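PDB 4J10: secreted protein ESXB from Bacillus anthracis, which is of unknown function but belongs to the WXG100 (EsxAB) family of small helical proteins, and is probably exported by an ESX-type secretion system. Local coordinates for residues E13-A18 with I82-R87. Sequence-based numbering, arbitrary orientation.
Sequences ELERIA and IADKFR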
loop_
_atom_site.group_PDB
_atom_site.type_symbol
_atom_site.label_atom_id
_atom_site.label_comp_id
_atom_site.label_asym_id
_atom_site.label_seq_id
_atom_site.Cartn_x
_atom_site.Cartn_y
_atom_site.Cartn_z
ATOM N N GLU A 13 -1.716 -1.716 23.617
ATOM C CA GLU A 13 -1.217 -2.523 22.502
ATOM C C GLU A 13 -2.137 -2.383 21.288
ATOM O O GLU A 13 -1.681 -2.266 20.146
ATOM C CB GLU A 13 -1.089 -4.000 22.881
ATOM C CG GLU A 13 0.073 -4.335 23.786
ATOM C CD GLU A 13 1.413 -4.082 23.148
ATOM O OE1 GLU A 13 1.475 -3.855 21.915
ATOM O OE2 GLU A 13 2.422 -4.106 23.885
ATOM N N LEU A 14 -3.442 -2.407 21.531
ATOM C CA LEU A 14 -4.388 -2.263 20.440
ATOM C C LEU A 14 -4.269 -0.889 19.788
ATOM O O LEU A 14 -4.361 -0.764 18.567
ATOM C CB LEU A 14 -5.811 -2.502 20.933
ATOM C CG LEU A 14 -6.062 -3.942 21.380
ATOM C CD1 LEU A 14 -7.415 -4.085 22.040
ATOM C CD2 LEU A 14 -5.979 -4.857 20.168
ATOM N N GLU A 15 -4.045 0.135 20.606
ATOM C CA GLU A 15 -3.875 1.485 20.068
ATOM C C GLU A 15 -2.571 1.631 19.285
ATOM O O GLU A 15 -2.540 2.338 18.275
ATOM C CB GLU A 15 -3.990 2.528 21.186
ATOM C CG GLU A 15 -5.422 2.655 21.694
ATOM C CD GLU A 15 -5.544 3.449 22.972
ATOM O OE1 GLU A 15 -4.587 3.439 23.779
ATOM O OE2 GLU A 15 -6.621 4.065 23.181
ATOM N N ARG A 16 -1.507 0.962 19.723
ATOM C CA ARG A 16 -0.240 0.979 18.994
ATOM C C ARG A 16 -0.428 0.400 17.601
ATOM O O ARG A 16 -0.015 0.987 16.588
ATOM C CB ARG A 16 0.834 0.179 19.753
ATOM C CG ARG A 16 2.147 0.027 18.970
ATOM C CD ARG A 16 3.153 -0.848 19.705
ATOM N NE ARG A 16 2.711 -2.234 19.854
ATOM C CZ ARG A 16 2.798 -3.166 18.908
ATOM N NH1 ARG A 16 3.298 -2.870 17.712
ATOM N NH2 ARG A 16 2.357 -4.394 19.153
ATOM N N ILE A 17 -1.065 -0.766 17.544
ATOM C CA ILE A 17 -1.303 -1.430 16.266
ATOM C C ILE A 17 -2.271 -0.619 15.403
ATOM O O ILE A 17 -2.048 -0.455 14.194
ATOM C CB ILE A 17 -1.769 -2.889 16.461
ATOM C CG1 ILE A 17 -0.679 -3.690 17.177
ATOM C CG2 ILE A 17 -2.088 -3.525 15.118
ATOM C CD1 ILE A 17 -1.124 -5.074 17.610
ATOM N N ALA A 18 -3.334 -0.080 16.003
ATOM C CA ALA A 18 -4.245 0.811 15.277
ATOM C C ALA A 18 -3.460 1.958 14.639
ATOM O O ALA A 18 -3.706 2.325 13.487
ATOM C CB ALA A 18 -5.342 1.348 16.205
ATOM N N ILE A 82 -12.144 -1.776 20.086
ATOM C CA ILE A 82 -11.903 -2.809 21.084
ATOM C C ILE A 82 -11.058 -2.252 22.228
ATOM O O ILE A 82 -11.310 -2.560 23.395
ATOM C CB ILE A 82 -11.271 -4.076 20.490
ATOM C CG1 ILE A 82 -12.223 -4.716 19.490
ATOM C CG2 ILE A 82 -10.939 -5.076 21.609
ATOM C CD1 ILE A 82 -11.588 -5.806 18.667
ATOM N N ALA A 83 -10.069 -1.423 21.906
ATOM C CA ALA A 83 -9.279 -0.770 22.952
ATOM C C ALA A 83 -10.172 0.022 23.905
ATOM O O ALA A 83 -10.045 -0.085 25.127
ATOM C CB ALA A 83 -8.229 0.137 22.330
ATOM N N ASP A 84 -11.101 0.794 23.341
ATOM C CA ASP A 84 -12.050 1.570 24.132
ATOM C C ASP A 84 -12.922 0.680 25.015
ATOM O O ASP A 84 -13.163 0.989 26.182
ATOM C CB ASP A 84 -12.919 2.445 23.211
ATOM C CG ASP A 84 -12.146 3.598 22.608
ATOM O OD1 ASP A 84 -11.082 3.944 23.164
ATOM O OD2 ASP A 84 -12.589 4.152 21.590
ATOM N N LYS A 85 -13.397 -0.427 24.455
ATOM C CA LYS A 85 -14.233 -1.350 25.207
ATOM C C LYS A 85 -13.453 -1.929 26.386
ATOM O O LYS A 85 -13.975 -2.036 27.495
ATOM C CB LYS A 85 -14.743 -2.468 24.304
ATOM C CG LYS A 85 -15.634 -3.470 25.007
ATOM C CD LYS A 85 -16.031 -4.604 24.075
ATOM C CE LYS A 85 -14.928 -5.647 23.990
ATOM N NZ LYS A 85 -14.870 -6.300 22.650
ATOM N N PHE A 86 -12.194 -2.279 26.145
ATOM C CA PHE A 86 -11.339 -2.787 27.209
ATOM C C PHE A 86 -11.154 -1.758 28.310
ATOM O O PHE A 86 -11.239 -2.086 29.491
ATOM C CB PHE A 86 -9.971 -3.176 26.653
ATOM C CG PHE A 86 -9.948 -4.509 25.970
ATOM C CD1 PHE A 86 -11.123 -5.188 25.690
ATOM C CD2 PHE A 86 -8.747 -5.082 25.605
ATOM C CE1 PHE A 86 -11.095 -6.423 25.061
ATOM C CE2 PHE A 86 -8.709 -6.318 24.981
ATOM C CZ PHE A 86 -9.888 -6.986 24.708
ATOM N N ARG A 87 -10.911 -0.511 27.931
ATOM C CA ARG A 87 -10.689 0.537 28.916
ATOM C C ARG A 87 -11.928 0.847 29.742
ATOM O O ARG A 87 -11.829 1.143 30.928
ATOM C CB ARG A 87 -10.196 1.815 28.251
ATOM C CG ARG A 87 -9.804 2.898 29.247
ATOM C CD ARG A 87 -8.682 3.735 28.692
ATOM N NE ARG A 87 -8.587 3.561 27.249
ATOM C CZ ARG A 87 -7.442 3.497 26.581
ATOM N NH1 ARG A 87 -6.288 3.600 27.220
ATOM N NH2 ARG A 87 -7.459 3.331 25.271
#
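L14 CD1 comes in obliquely on the F86 ring, 3.9 Å from F86 CE2. One face of that ring carries CG2 of I82, 3.7 Å above its plane and offset toward the rim. I9 and P11 touch the F86 side chain. The guanidinium of R87 has the E15 carboxylate at its edge. E15 OE2 and R87 NH2 are paired as a salt bridge, but they are modelled too close together, so the exact geometry is doubtful. The extended E15 chain (chi2 168°) carries its carboxylate toward R87, whose bent chain crosses it at about a right angle.

Next to this pair, A83 CB lies 3.8 Å from both L14 CB and E15 CG. L14 CD1 also meets I82 CG2 at 3.7 Å. The axes of the two segments approach to 9.5 Å and run antiparallel, at 164°, as in the helical hairpin of WXG100 proteins. W46 of the second subunit packs on L14, and F54 of that subunit on I82.

K80 forms salt bridges with both E15 and D84, and probably offsets the repulsion between these carboxylates. Apolar packing by L14, I82, A83 and F86, with the charges of E15, R87, D84 and K80 beside it, thus holds the start of helix 11-41 to the end of helix 48-90.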